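Long-range contacts in anthranilate-CoA ligase (Stigmatella aurantiaca, PDB 4WV3), which belongs to the ANL superfamily of AMP-binding enzymes, combining an AMP-binding region with a C-terminal domain: residues A[185-190]-A[321-326]; A[367-372]-A[390-395]; A[107-112]-A[131-136]; A[98-103]-A[126-131]. One frame throughout, in Å; residues are numbered along the deposited sequence.

How the contacts relate
From the N terminus, helix 96-105 opens contact 4 and strand 110-114 opens contact 3 before either is closed. The loop 126-131 then closes contact 4, and strand 133-137 closes contact 3. The two therefore cross, and they share Leu-131. Together they tie helix 96-105, the loop 126-131 and two parallel strands of one sheet. Contact 1 follows in series, bringing strand 183-188 to the loop ahead of strand 325-328 across 130 residues. Contact 2 comes last, closing a short excursion between two antiparallel strands. Contacts 1 and 2 touch, with Asn-322 against Ser-370 and Lys-190 against Glu-371, whereas contact 3 lies about 25 Å from contact 1, centre to centre.

Contact 1 of 4, residues A[185-190]-A[321-326]. With 3UK (5'-O-[(S)-[(2-aminobenzoyl)oxy](hydroxy)phosphoryl]adenosine), chain C.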
# COMPACT_ATOMS: atom_id res chain seq x y z
N ILE A 185 10.78 -1.90 7.88
CA ILE A 185 9.71 -2.23 8.81
C ILE A 185 9.52 -3.74 8.93
O ILE A 185 9.00 -4.38 8.02
CB ILE A 185 8.39 -1.56 8.40
CG1 ILE A 185 8.56 -0.04 8.39
CG2 ILE A 185 7.26 -1.97 9.33
CD1 ILE A 185 7.34 0.71 7.90
N PRO A 186 9.96 -4.31 10.06
CA PRO A 186 9.83 -5.75 10.33
C PRO A 186 8.49 -6.11 10.97
O PRO A 186 8.03 -5.42 11.88
CB PRO A 186 10.97 -6.01 11.31
CG PRO A 186 11.12 -4.73 12.06
CD PRO A 186 10.76 -3.63 11.09
N HIS A 187 7.87 -7.18 10.48
CA HIS A 187 6.64 -7.69 11.06
C HIS A 187 6.78 -9.15 11.48
O HIS A 187 7.50 -9.92 10.85
CB HIS A 187 5.46 -7.53 10.10
CG HIS A 187 4.83 -6.17 10.14
ND1 HIS A 187 4.03 -5.76 11.19
CD2 HIS A 187 4.86 -5.14 9.27
CE1 HIS A 187 3.61 -4.53 10.96
NE2 HIS A 187 4.10 -4.13 9.80
N ALA A 188 6.09 -9.52 12.55
CA ALA A 188 6.16 -10.87 13.08
C ALA A 188 5.13 -11.78 12.41
O ALA A 188 4.23 -11.31 11.71
CB ALA A 188 5.96 -10.86 14.58
N HIS A 189 5.28 -13.08 12.62
CA HIS A 189 4.36 -14.07 12.07
C HIS A 189 2.92 -13.79 12.50
O HIS A 189 1.99 -13.97 11.72
CB HIS A 189 4.76 -15.48 12.50
CG HIS A 189 6.06 -15.95 11.92
ND1 HIS A 189 6.13 -16.72 10.78
CD2 HIS A 189 7.34 -15.76 12.33
CE1 HIS A 189 7.40 -16.99 10.51
NE2 HIS A 189 8.15 -16.42 11.44
N LYS A 190 2.76 -13.36 13.75
CA LYS A 190 1.43 -13.13 14.33
C LYS A 190 0.64 -12.04 13.60
O LYS A 190 -0.59 -12.08 13.58
CB LYS A 190 1.55 -12.77 15.81
CG LYS A 190 2.30 -11.48 16.09
CD LYS A 190 2.19 -11.07 17.55
CE LYS A 190 3.03 -9.83 17.85
NZ LYS A 190 2.64 -8.67 17.00
N GLU A 321 3.72 0.19 9.08
CA GLU A 321 4.06 -0.04 10.48
C GLU A 321 3.01 -0.91 11.18
O GLU A 321 3.32 -1.65 12.11
CB GLU A 321 4.23 1.28 11.24
CG GLU A 321 5.46 2.09 10.84
CD GLU A 321 5.24 2.93 9.60
OE1 GLU A 321 4.17 2.81 8.96
OE2 GLU A 321 6.15 3.73 9.26
N ASN A 322 1.77 -0.81 10.71
CA ASN A 322 0.67 -1.61 11.26
C ASN A 322 0.33 -2.77 10.33
O ASN A 322 -0.58 -3.55 10.61
CB ASN A 322 -0.56 -0.73 11.48
CG ASN A 322 -1.64 -1.43 12.28
OD1 ASN A 322 -1.37 -2.02 13.33
ND2 ASN A 322 -2.87 -1.39 11.78
N PHE A 323 1.04 -2.85 9.21
CA PHE A 323 0.78 -3.90 8.23
C PHE A 323 -0.40 -3.54 7.33
O PHE A 323 -0.26 -3.47 6.11
CB PHE A 323 0.52 -5.24 8.93
CG PHE A 323 0.66 -6.43 8.02
CD1 PHE A 323 1.91 -6.92 7.67
CD2 PHE A 323 -0.47 -7.06 7.51
CE1 PHE A 323 2.03 -8.01 6.84
CE2 PHE A 323 -0.35 -8.15 6.68
CZ PHE A 323 0.90 -8.63 6.34
N HIS A 324 -1.55 -3.30 7.94
CA HIS A 324 -2.76 -2.95 7.19
C HIS A 324 -3.71 -1.97 7.89
O HIS A 324 -3.34 -1.31 8.85
CB HIS A 324 -3.49 -4.23 6.79
CG HIS A 324 -4.07 -4.18 5.41
ND1 HIS A 324 -5.39 -3.84 5.16
CD2 HIS A 324 -3.51 -4.42 4.20
CE1 HIS A 324 -5.61 -3.87 3.86
NE2 HIS A 324 -4.49 -4.22 3.26
N ILE A 325 -4.93 -1.90 7.37
CA ILE A 325 -5.91 -0.89 7.75
C ILE A 325 -6.34 -0.93 9.22
O ILE A 325 -6.62 -2.00 9.76
CB ILE A 325 -7.16 -0.96 6.84
CG1 ILE A 325 -6.76 -0.73 5.38
CG2 ILE A 325 -8.21 0.04 7.27
CD1 ILE A 325 -7.93 -0.69 4.42
N PHE A 326 -6.37 0.24 9.86
CA PHE A 326 -6.78 0.35 11.26
C PHE A 326 -8.03 1.23 11.44
O PHE A 326 -8.67 1.20 12.49
CB PHE A 326 -5.63 0.84 12.14
CG PHE A 326 -4.93 2.07 11.62
CD1 PHE A 326 -5.28 3.33 12.08
CD2 PHE A 326 -3.92 1.97 10.68
CE1 PHE A 326 -4.65 4.46 11.60
CE2 PHE A 326 -3.28 3.09 10.20
CZ PHE A 326 -3.64 4.34 10.66
C10 3UK C . -1.56 7.41 4.22
C15 3UK C . -4.03 7.20 3.93
C17 3UK C . -5.87 8.69 4.02
C21 3UK C . -1.47 7.77 5.68
C26 3UK C . -1.27 1.32 3.55
C28 3UK C . -3.56 0.55 3.48
O01 3UK C . -0.29 3.23 2.45
C02 3UK C . -0.20 2.45 3.37
O03 3UK C . 1.04 2.31 4.06
P04 3UK C . 2.24 3.33 3.82
O05 3UK C . 3.46 2.88 4.68
O06 3UK C . 1.85 4.83 4.26
C07 3UK C . 0.82 5.04 5.24
C08 3UK C . 0.34 6.46 5.12
O09 3UK C . -0.42 6.62 3.91
N11 3UK C . -2.76 6.67 3.96
C12 3UK C . -2.82 5.33 3.70
N13 3UK C . -4.13 5.00 3.50
C14 3UK C . -4.90 6.14 3.64
N16 3UK C . -4.53 8.45 4.12
N18 3UK C . -6.74 7.73 3.75
C19 3UK C . -6.33 6.46 3.55
N20 3UK C . -7.27 5.44 3.25
O22 3UK C . -0.92 9.07 5.81
C23 3UK C . -0.56 6.79 6.24
O24 3UK C . 0.18 7.36 7.33
O25 3UK C . 2.64 3.31 2.36
C27 3UK C . -2.60 1.58 3.31
C29 3UK C . -3.15 -0.76 3.90
C30 3UK C . -1.82 -1.02 4.14
C31 3UK C . -0.86 0.01 3.97
N32 3UK C . 0.55 -0.27 4.22
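Ile-185 and His-187 of strand 183-188 face the loop Glu-321 to Phe-323 at more than sheet spacing: CA atoms of Ile-185 and Glu-321 are 6.3 Å apart, those of His-187 and Phe-323 7.5 Å. No hydrogen bond crosses, and side chains make the bridge. CB of Phe-323 lies over one face of the His-187 ring, 4.0 Å from its centroid, in a CH-pi contact. The phenyl ring continues along that face and presents its edge, CD1 of Phe-323 being 3.8 Å from CD2 of His-187; this edge-to-face pair has its planes at 82°. Phe-323 reaches it with CG anti to the backbone N (chi1 -163°). At the imidazole edge, CE1 of His-187 comes 3.1 Å from O of Glu-321. The ring nitrogens bond outside the pair, NE2 to the carbonyl of Thr-320 and ND1 to Asp-191. Two residues earlier on the strand, the CD1 methyl of Ile-185 sits 3.5 Å from CD of Glu-321, whose chain bends at chi2 (83°) and whose OE2 is bonded to Tyr-377. The loop is spanned around Phe-323 by ND2 of Asn-322, which donates to O of His-324 at 3.0 Å; OD1 of Asn-322 is held by Thr-372 and Ser-370. His-324 then lays its ring against the bound 5'-O-[(S)-[(2-aminobenzoyl)oxy](hydroxy)phosphoryl]adenosine, whose C29 is 3.6 Å above the plane of the His-324 ring. With both nitrogens bonded, the His-187 ring is probably fixed in rotation, and its face supports Phe-323, a residue of the ligand pocket.

Contact 2 of 4, residues A[367-372]-A[390-395]; sequences LLRSET and GEWLAT
Trp-392 carries CB of Arg-369 over one face of its indole, 3.6 Å above the plane of Trp-392 and shifted toward the rim, in a CH-pi contact. At the indole edge, near its plane, the carbonyl O of Leu-367 is 3.4 Å from CE3 of Trp-392, and CB of Leu-367 also abuts that atom at 3.7 Å. Lys-349 adds a cation-pi contact to the same indole. With CG turned away from the backbone N (chi1 -174°) and the chain extended to NE, Arg-369 runs beside Glu-391, both groups pointing the same way. Their salt bridge, NH2 of Arg-369 to OE2 of Glu-391 at 2.8 Å, includes a weak, poorly directed hydrogen bond, with the guanidinium and carboxylate planes 84° apart. These residues decorate an antiparallel pairing of strands 364-369 and 392-401; the first also pairs with strand 347-351, giving three neighbouring strands of one sheet. The short strand axes make 139°, a marked twist. Leu-368 and Leu-393 form an antiparallel hydrogen-bonded pair, N of Leu-368 lying 2.7 Å from O of Leu-393. On their face of the sheet the two leucines stand side by side, CD2 of Leu-368 4.0 Å from CD2 of Leu-393. The other face holds the non-hydrogen-bonded pair, where CD2 of Leu-367 meets CB of Ala-394. Thr-395, next along the strand, belongs to the ligand pocket and bonds to Asp-397. Farther along the first segment is an ST turn, with OG of Ser-370 accepting from N of Thr-372 at 2.7 Å; the same hydroxyl also bonds to OD1 of Asn-322.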
# COMPACT_ATOMS: atom_id res chain seq x y z
N LEU A 367 -2.78 8.56 17.12
CA LEU A 367 -2.07 7.53 17.87
C LEU A 367 -2.83 6.21 17.79
O LEU A 367 -4.00 6.14 18.16
CB LEU A 367 -1.87 7.96 19.32
CG LEU A 367 -0.76 8.98 19.57
CD1 LEU A 367 -0.68 9.37 21.03
CD2 LEU A 367 0.58 8.44 19.08
N LEU A 368 -2.16 5.18 17.30
CA LEU A 368 -2.79 3.88 17.09
C LEU A 368 -2.32 2.85 18.11
O LEU A 368 -1.13 2.70 18.37
CB LEU A 368 -2.50 3.38 15.67
CG LEU A 368 -2.87 1.93 15.36
CD1 LEU A 368 -4.37 1.71 15.51
CD2 LEU A 368 -2.39 1.55 13.97
N ARG A 369 -3.28 2.13 18.69
CA ARG A 369 -2.98 1.05 19.61
C ARG A 369 -3.30 -0.28 18.93
O ARG A 369 -4.46 -0.57 18.62
CB ARG A 369 -3.79 1.20 20.89
CG ARG A 369 -3.46 0.21 21.99
CD ARG A 369 -4.14 0.60 23.28
NE ARG A 369 -3.79 -0.29 24.39
CZ ARG A 369 -4.11 -0.06 25.66
NH1 ARG A 369 -4.79 1.04 25.98
NH2 ARG A 369 -3.76 -0.92 26.60
N SER A 370 -2.27 -1.09 18.69
CA SER A 370 -2.42 -2.29 17.88
C SER A 370 -1.51 -3.43 18.33
O SER A 370 -0.42 -3.21 18.86
CB SER A 370 -2.12 -1.96 16.42
OG SER A 370 -1.85 -3.13 15.67
N GLU A 371 -1.97 -4.66 18.11
CA GLU A 371 -1.15 -5.84 18.35
C GLU A 371 -0.48 -6.29 17.06
O GLU A 371 0.28 -7.26 17.05
CB GLU A 371 -1.98 -6.97 18.94
CG GLU A 371 -2.39 -6.75 20.39
CD GLU A 371 -3.07 -7.96 21.00
OE1 GLU A 371 -3.73 -8.72 20.25
OE2 GLU A 371 -2.94 -8.16 22.22
N THR A 372 -0.76 -5.58 15.97
CA THR A 372 -0.18 -5.91 14.68
C THR A 372 0.91 -4.90 14.30
O THR A 372 1.55 -5.03 13.25
CB THR A 372 -1.25 -5.94 13.58
OG1 THR A 372 -1.75 -4.61 13.35
CG2 THR A 372 -2.40 -6.84 13.98
N GLY A 390 5.45 3.29 22.89
CA GLY A 390 4.87 2.32 23.80
C GLY A 390 3.74 1.55 23.16
O GLY A 390 3.93 0.89 22.13
N GLU A 391 2.56 1.62 23.76
CA GLU A 391 1.38 0.95 23.21
C GLU A 391 0.75 1.76 22.09
O GLU A 391 -0.17 1.28 21.42
CB GLU A 391 0.34 0.70 24.30
CG GLU A 391 0.69 -0.41 25.27
CD GLU A 391 -0.51 -0.87 26.09
OE1 GLU A 391 -0.63 -0.45 27.26
OE2 GLU A 391 -1.32 -1.65 25.55
N TRP A 392 1.23 2.98 21.89
CA TRP A 392 0.67 3.86 20.88
C TRP A 392 1.60 4.08 19.69
O TRP A 392 2.80 4.30 19.86
CB TRP A 392 0.28 5.21 21.51
CG TRP A 392 -0.80 5.08 22.53
CD1 TRP A 392 -0.65 5.05 23.88
CD2 TRP A 392 -2.21 4.95 22.28
NE1 TRP A 392 -1.88 4.91 24.49
CE2 TRP A 392 -2.85 4.85 23.53
CE3 TRP A 392 -2.98 4.91 21.12
CZ2 TRP A 392 -4.23 4.72 23.65
CZ3 TRP A 392 -4.35 4.78 21.24
CH2 TRP A 392 -4.96 4.69 22.50
N LEU A 393 1.03 4.01 18.50
CA LEU A 393 1.79 4.17 17.26
C LEU A 393 1.46 5.50 16.59
O LEU A 393 0.31 5.77 16.26
CB LEU A 393 1.48 3.02 16.30
CG LEU A 393 2.12 3.10 14.91
CD1 LEU A 393 3.63 3.02 15.02
CD2 LEU A 393 1.58 2.01 14.01
N ALA A 394 2.48 6.33 16.39
CA ALA A 394 2.32 7.59 15.69
C ALA A 394 2.45 7.38 14.19
O ALA A 394 3.50 6.94 13.71
CB ALA A 394 3.33 8.61 16.18
N THR A 395 1.39 7.69 13.44
CA THR A 395 1.39 7.48 12.00
C THR A 395 1.84 8.71 11.23
O THR A 395 2.16 8.63 10.04
CB THR A 395 -0.01 7.06 11.49
OG1 THR A 395 -0.96 8.10 11.79
CG2 THR A 395 -0.46 5.77 12.16

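Contact 3 of 4, residues A[107-112]-A[131-136]; sequences RARVLI and LEHIVV
Val-110, Leu-111 and Ile-112 pair with His-133, Ile-134 and Val-135 as parallel strands of a beta-alpha-beta unit, in which helix 118-122 lies between strand 110-114 and strand 133-137; the short strand axes diverge by 13°. Backbone bonds set the register. O of Arg-109 accepts twice at the start of the pairing, from N of Glu-132 at 2.8 Å and from N of His-133 at 3.1 Å. The ladder continues with N of Leu-111 giving to O of His-133 at 2.9 Å, and N of Val-135 giving to O of Leu-111 at 2.8 Å. CA-H...O contacts from Val-110, Ile-134 and Ile-112 run between these bonds. Apolar contacts lie on both faces of the sheet. On the face of Leu-111 and Ile-134, CD1 of Leu-131 packs 3.8 Å from CB of Leu-111, and the same methyl lies 3.5 Å from that twice-accepting O of Arg-109. Ile-121 of helix 118-122 covers both Leu-111 and Ile-134. On the other face, CG1 of Ile-112 meets CB of Val-135. Val-110 and His-133 share that face, the CG2 methyl of Val-110 standing at the imidazole edge 4.2 Å from ND1 of His-133. A charged pair flanks the start of the pairing. Arg-109 folds back at chi3 (61°) alongside Glu-132, and NH2 of Arg-109 is also bonded to O of Leu-55. In the salt bridge the carboxylate plane stands 84° from the guanidinium plane, with OE2 of Glu-132 at the guanidinium edge, 3.6 Å from both NE and NH2 of Arg-109.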
# COMPACT_ATOMS: atom_id res chain seq x y z
N ARG A 107 21.56 -7.25 4.93
CA ARG A 107 22.61 -8.26 4.80
C ARG A 107 22.16 -9.50 4.02
O ARG A 107 22.49 -10.62 4.39
CB ARG A 107 23.14 -8.68 6.17
CG ARG A 107 23.62 -7.54 7.05
CD ARG A 107 24.31 -8.05 8.30
NE ARG A 107 25.73 -8.30 8.09
CZ ARG A 107 26.25 -9.48 7.76
NH1 ARG A 107 25.46 -10.54 7.61
NH2 ARG A 107 27.56 -9.60 7.59
N ALA A 108 21.40 -9.28 2.95
CA ALA A 108 20.85 -10.37 2.16
C ALA A 108 21.93 -11.22 1.51
O ALA A 108 22.73 -10.73 0.71
CB ALA A 108 19.90 -9.83 1.10
N ARG A 109 21.97 -12.51 1.87
CA ARG A 109 22.91 -13.44 1.27
C ARG A 109 22.39 -13.94 -0.08
O ARG A 109 23.18 -14.23 -0.98
CB ARG A 109 23.15 -14.63 2.20
CG ARG A 109 24.00 -14.32 3.42
CD ARG A 109 24.30 -15.59 4.22
NE ARG A 109 25.04 -16.58 3.44
CZ ARG A 109 24.51 -17.64 2.86
NH1 ARG A 109 23.20 -17.88 2.97
NH2 ARG A 109 25.27 -18.48 2.16
N VAL A 110 21.07 -14.05 -0.19
CA VAL A 110 20.45 -14.55 -1.41
C VAL A 110 19.43 -13.55 -1.94
O VAL A 110 18.64 -12.99 -1.18
CB VAL A 110 19.76 -15.91 -1.17
CG1 VAL A 110 19.11 -16.42 -2.44
CG2 VAL A 110 20.77 -16.92 -0.65
N LEU A 111 19.45 -13.32 -3.25
CA LEU A 111 18.48 -12.44 -3.90
C LEU A 111 17.70 -13.17 -4.98
O LEU A 111 18.28 -13.80 -5.87
CB LEU A 111 19.16 -11.22 -4.51
CG LEU A 111 18.25 -10.33 -5.36
CD1 LEU A 111 17.20 -9.64 -4.49
CD2 LEU A 111 19.05 -9.30 -6.15
N ILE A 112 16.38 -13.10 -4.90
CA ILE A 112 15.51 -13.63 -5.95
C ILE A 112 14.99 -12.46 -6.79
O ILE A 112 14.18 -11.67 -6.33
CB ILE A 112 14.33 -14.42 -5.37
CG1 ILE A 112 14.85 -15.55 -4.47
CG2 ILE A 112 13.47 -14.97 -6.49
CD1 ILE A 112 13.75 -16.35 -3.81
N LEU A 131 26.07 -10.56 -0.36
CA LEU A 131 25.28 -11.19 -1.40
C LEU A 131 26.08 -12.27 -2.13
O LEU A 131 27.02 -11.96 -2.86
CB LEU A 131 24.77 -10.14 -2.40
CG LEU A 131 23.77 -10.64 -3.45
CD1 LEU A 131 22.59 -11.32 -2.79
CD2 LEU A 131 23.30 -9.49 -4.33
N GLU A 132 25.70 -13.52 -1.92
CA GLU A 132 26.42 -14.65 -2.51
C GLU A 132 25.70 -15.24 -3.72
O GLU A 132 26.31 -15.46 -4.77
CB GLU A 132 26.67 -15.74 -1.48
CG GLU A 132 27.60 -15.33 -0.34
CD GLU A 132 28.12 -16.53 0.43
OE1 GLU A 132 28.46 -17.55 -0.21
OE2 GLU A 132 28.20 -16.45 1.68
N HIS A 133 24.41 -15.50 -3.57
CA HIS A 133 23.65 -16.18 -4.62
C HIS A 133 22.51 -15.33 -5.17
O HIS A 133 21.67 -14.83 -4.42
CB HIS A 133 23.10 -17.51 -4.10
CG HIS A 133 24.14 -18.41 -3.53
ND1 HIS A 133 24.26 -18.67 -2.18
CD2 HIS A 133 25.13 -19.12 -4.13
CE1 HIS A 133 25.27 -19.49 -1.97
NE2 HIS A 133 25.81 -19.79 -3.13
N ILE A 134 22.48 -15.18 -6.49
CA ILE A 134 21.40 -14.47 -7.16
C ILE A 134 20.58 -15.42 -8.02
O ILE A 134 21.08 -15.95 -9.01
CB ILE A 134 21.94 -13.32 -8.04
CG1 ILE A 134 22.66 -12.28 -7.18
CG2 ILE A 134 20.81 -12.68 -8.82
CD1 ILE A 134 23.20 -11.11 -7.96
N VAL A 135 19.34 -15.65 -7.62
CA VAL A 135 18.44 -16.51 -8.38
C VAL A 135 17.56 -15.67 -9.30
O VAL A 135 16.89 -14.74 -8.85
CB VAL A 135 17.54 -17.36 -7.46
CG1 VAL A 135 16.58 -18.20 -8.28
CG2 VAL A 135 18.40 -18.25 -6.56
N VAL A 136 17.55 -16.01 -10.58
CA VAL A 136 16.87 -15.19 -11.58
C VAL A 136 15.58 -15.81 -12.10
O VAL A 136 15.56 -16.97 -12.52
CB VAL A 136 17.80 -14.88 -12.77
CG1 VAL A 136 17.07 -14.04 -13.81
CG2 VAL A 136 19.05 -14.16 -12.28

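Contact 4 of 4, residues A[98-103]-A[126-131]; sequences EYEYIL and GNLPML
Glu-100 of helix 96-105 passes Leu-128 of the irregular loop 126-131 with their CA atoms 7.2 Å apart, a spacing bridged by side chains without a hydrogen bond. Leu-128 points its fork at the helix. Its CD1 touches CD1 of Leu-103 at 3.6 Å, while both methyls of Leu-128 lie 4.0 Å from CB of Leu-103, so the fork straddles that carbon. CD2 of Leu-128 also lies 3.7 Å from the carbonyl O of Glu-100, packing onto the helix backbone one turn before Leu-103. CD2 of Leu-131 adds a looser contact, 4.4 Å from CD1 of Leu-103. At the outer margin Glu-100 swings CG opposite its backbone N (chi1 -178°), which brings its carboxylate across Asn-127. CB of Asn-127 is 3.7 Å from CD of Glu-100. Although OE1 of Glu-100 comes 3.3 Å from ND2 of Asn-127, the angle is too poor for a hydrogen bond, and the carboxylate and amide planes are 50° apart. The carboxylate's salt bridge, through OE2, goes to Arg-104 on the same helix. A few residues after Leu-103 the helix ends in a Schellman motif, with Arg-107 of positive phi as the C-prime residue and N of Ala-108 bonded back to O of Leu-103. The chain then enters strand 110-114, whose Leu-111 touches both Leu-103 and Leu-131, placing this leucine cluster between helix 96-105, the loop and the parallel sheet.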
# COMPACT_ATOMS: atom_id res chain seq x y z
N GLU A 98 19.38 2.78 -4.67
CA GLU A 98 18.33 2.47 -3.71
C GLU A 98 18.28 0.98 -3.40
O GLU A 98 18.00 0.58 -2.27
CB GLU A 98 16.97 2.95 -4.23
CG GLU A 98 16.88 4.46 -4.40
CD GLU A 98 15.57 4.90 -5.03
OE1 GLU A 98 15.26 4.43 -6.14
OE2 GLU A 98 14.85 5.70 -4.40
N TYR A 99 18.57 0.17 -4.41
CA TYR A 99 18.64 -1.28 -4.23
C TYR A 99 19.88 -1.66 -3.44
O TYR A 99 19.87 -2.63 -2.68
CB TYR A 99 18.64 -1.99 -5.58
CG TYR A 99 17.30 -1.99 -6.28
CD1 TYR A 99 16.13 -2.16 -5.57
CD2 TYR A 99 17.22 -1.82 -7.66
CE1 TYR A 99 14.90 -2.16 -6.20
CE2 TYR A 99 16.00 -1.82 -8.30
CZ TYR A 99 14.84 -1.99 -7.57
OH TYR A 99 13.62 -1.99 -8.21
N GLU A 100 20.95 -0.89 -3.63
CA GLU A 100 22.21 -1.16 -2.95
C GLU A 100 22.09 -0.92 -1.45
O GLU A 100 22.63 -1.67 -0.64
CB GLU A 100 23.33 -0.29 -3.53
CG GLU A 100 24.69 -0.53 -2.90
CD GLU A 100 25.72 0.50 -3.30
OE1 GLU A 100 25.96 0.65 -4.52
OE2 GLU A 100 26.29 1.16 -2.41
N TYR A 101 21.37 0.14 -1.08
CA TYR A 101 21.13 0.45 0.32
C TYR A 101 20.34 -0.66 1.00
O TYR A 101 20.72 -1.13 2.07
CB TYR A 101 20.40 1.78 0.48
CG TYR A 101 19.96 2.07 1.90
CD1 TYR A 101 20.87 2.56 2.83
CD2 TYR A 101 18.65 1.85 2.30
CE1 TYR A 101 20.47 2.83 4.13
CE2 TYR A 101 18.25 2.11 3.60
CZ TYR A 101 19.17 2.60 4.51
OH TYR A 101 18.78 2.86 5.81
N ILE A 102 19.24 -1.06 0.37
CA ILE A 102 18.36 -2.08 0.93
C ILE A 102 19.07 -3.41 1.17
O ILE A 102 19.02 -3.96 2.27
CB ILE A 102 17.12 -2.31 0.03
CG1 ILE A 102 16.24 -1.06 0.02
CG2 ILE A 102 16.33 -3.52 0.50
CD1 ILE A 102 15.05 -1.16 -0.91
N LEU A 103 19.73 -3.92 0.13
CA LEU A 103 20.38 -5.22 0.21
C LEU A 103 21.53 -5.25 1.22
O LEU A 103 21.79 -6.28 1.84
CB LEU A 103 20.88 -5.65 -1.17
CG LEU A 103 19.78 -5.88 -2.21
CD1 LEU A 103 20.36 -6.37 -3.52
CD2 LEU A 103 18.74 -6.86 -1.68
N GLY A 126 29.33 -5.47 -6.77
CA GLY A 126 30.58 -5.35 -6.04
C GLY A 126 30.43 -4.72 -4.67
O GLY A 126 31.20 -5.01 -3.75
N ASN A 127 29.42 -3.86 -4.52
CA ASN A 127 29.20 -3.16 -3.26
C ASN A 127 28.34 -3.97 -2.28
O ASN A 127 27.87 -3.44 -1.27
CB ASN A 127 28.56 -1.80 -3.51
CG ASN A 127 29.31 -0.98 -4.54
OD1 ASN A 127 29.93 -1.54 -5.45
ND2 ASN A 127 29.26 0.34 -4.40
N LEU A 128 28.14 -5.24 -2.59
CA LEU A 128 27.35 -6.12 -1.73
C LEU A 128 28.16 -7.35 -1.34
O LEU A 128 28.04 -8.41 -1.97
CB LEU A 128 26.06 -6.54 -2.45
CG LEU A 128 25.16 -5.38 -2.87
CD1 LEU A 128 23.97 -5.89 -3.66
CD2 LEU A 128 24.70 -4.59 -1.65
N PRO A 129 28.98 -7.22 -0.29
CA PRO A 129 29.91 -8.27 0.15
C PRO A 129 29.20 -9.50 0.70
O PRO A 129 29.77 -10.59 0.69
CB PRO A 129 30.72 -7.59 1.25
CG PRO A 129 29.81 -6.52 1.77
CD PRO A 129 29.05 -6.03 0.58
N MET A 130 27.97 -9.33 1.19
CA MET A 130 27.23 -10.44 1.78
C MET A 130 26.42 -11.22 0.74
O MET A 130 26.10 -12.39 0.94
CB MET A 130 26.32 -9.95 2.91
CG MET A 130 27.07 -9.46 4.14
SD MET A 130 28.19 -10.71 4.80
CE MET A 130 27.07 -12.08 5.05
N LEU A 131 26.07 -10.56 -0.36
CA LEU A 131 25.28 -11.19 -1.40
C LEU A 131 26.08 -12.27 -2.13
O LEU A 131 27.02 -11.96 -2.86
CB LEU A 131 24.77 -10.14 -2.40
CG LEU A 131 23.77 -10.64 -3.45
CD1 LEU A 131 22.59 -11.32 -2.79
CD2 LEU A 131 23.30 -9.49 -4.33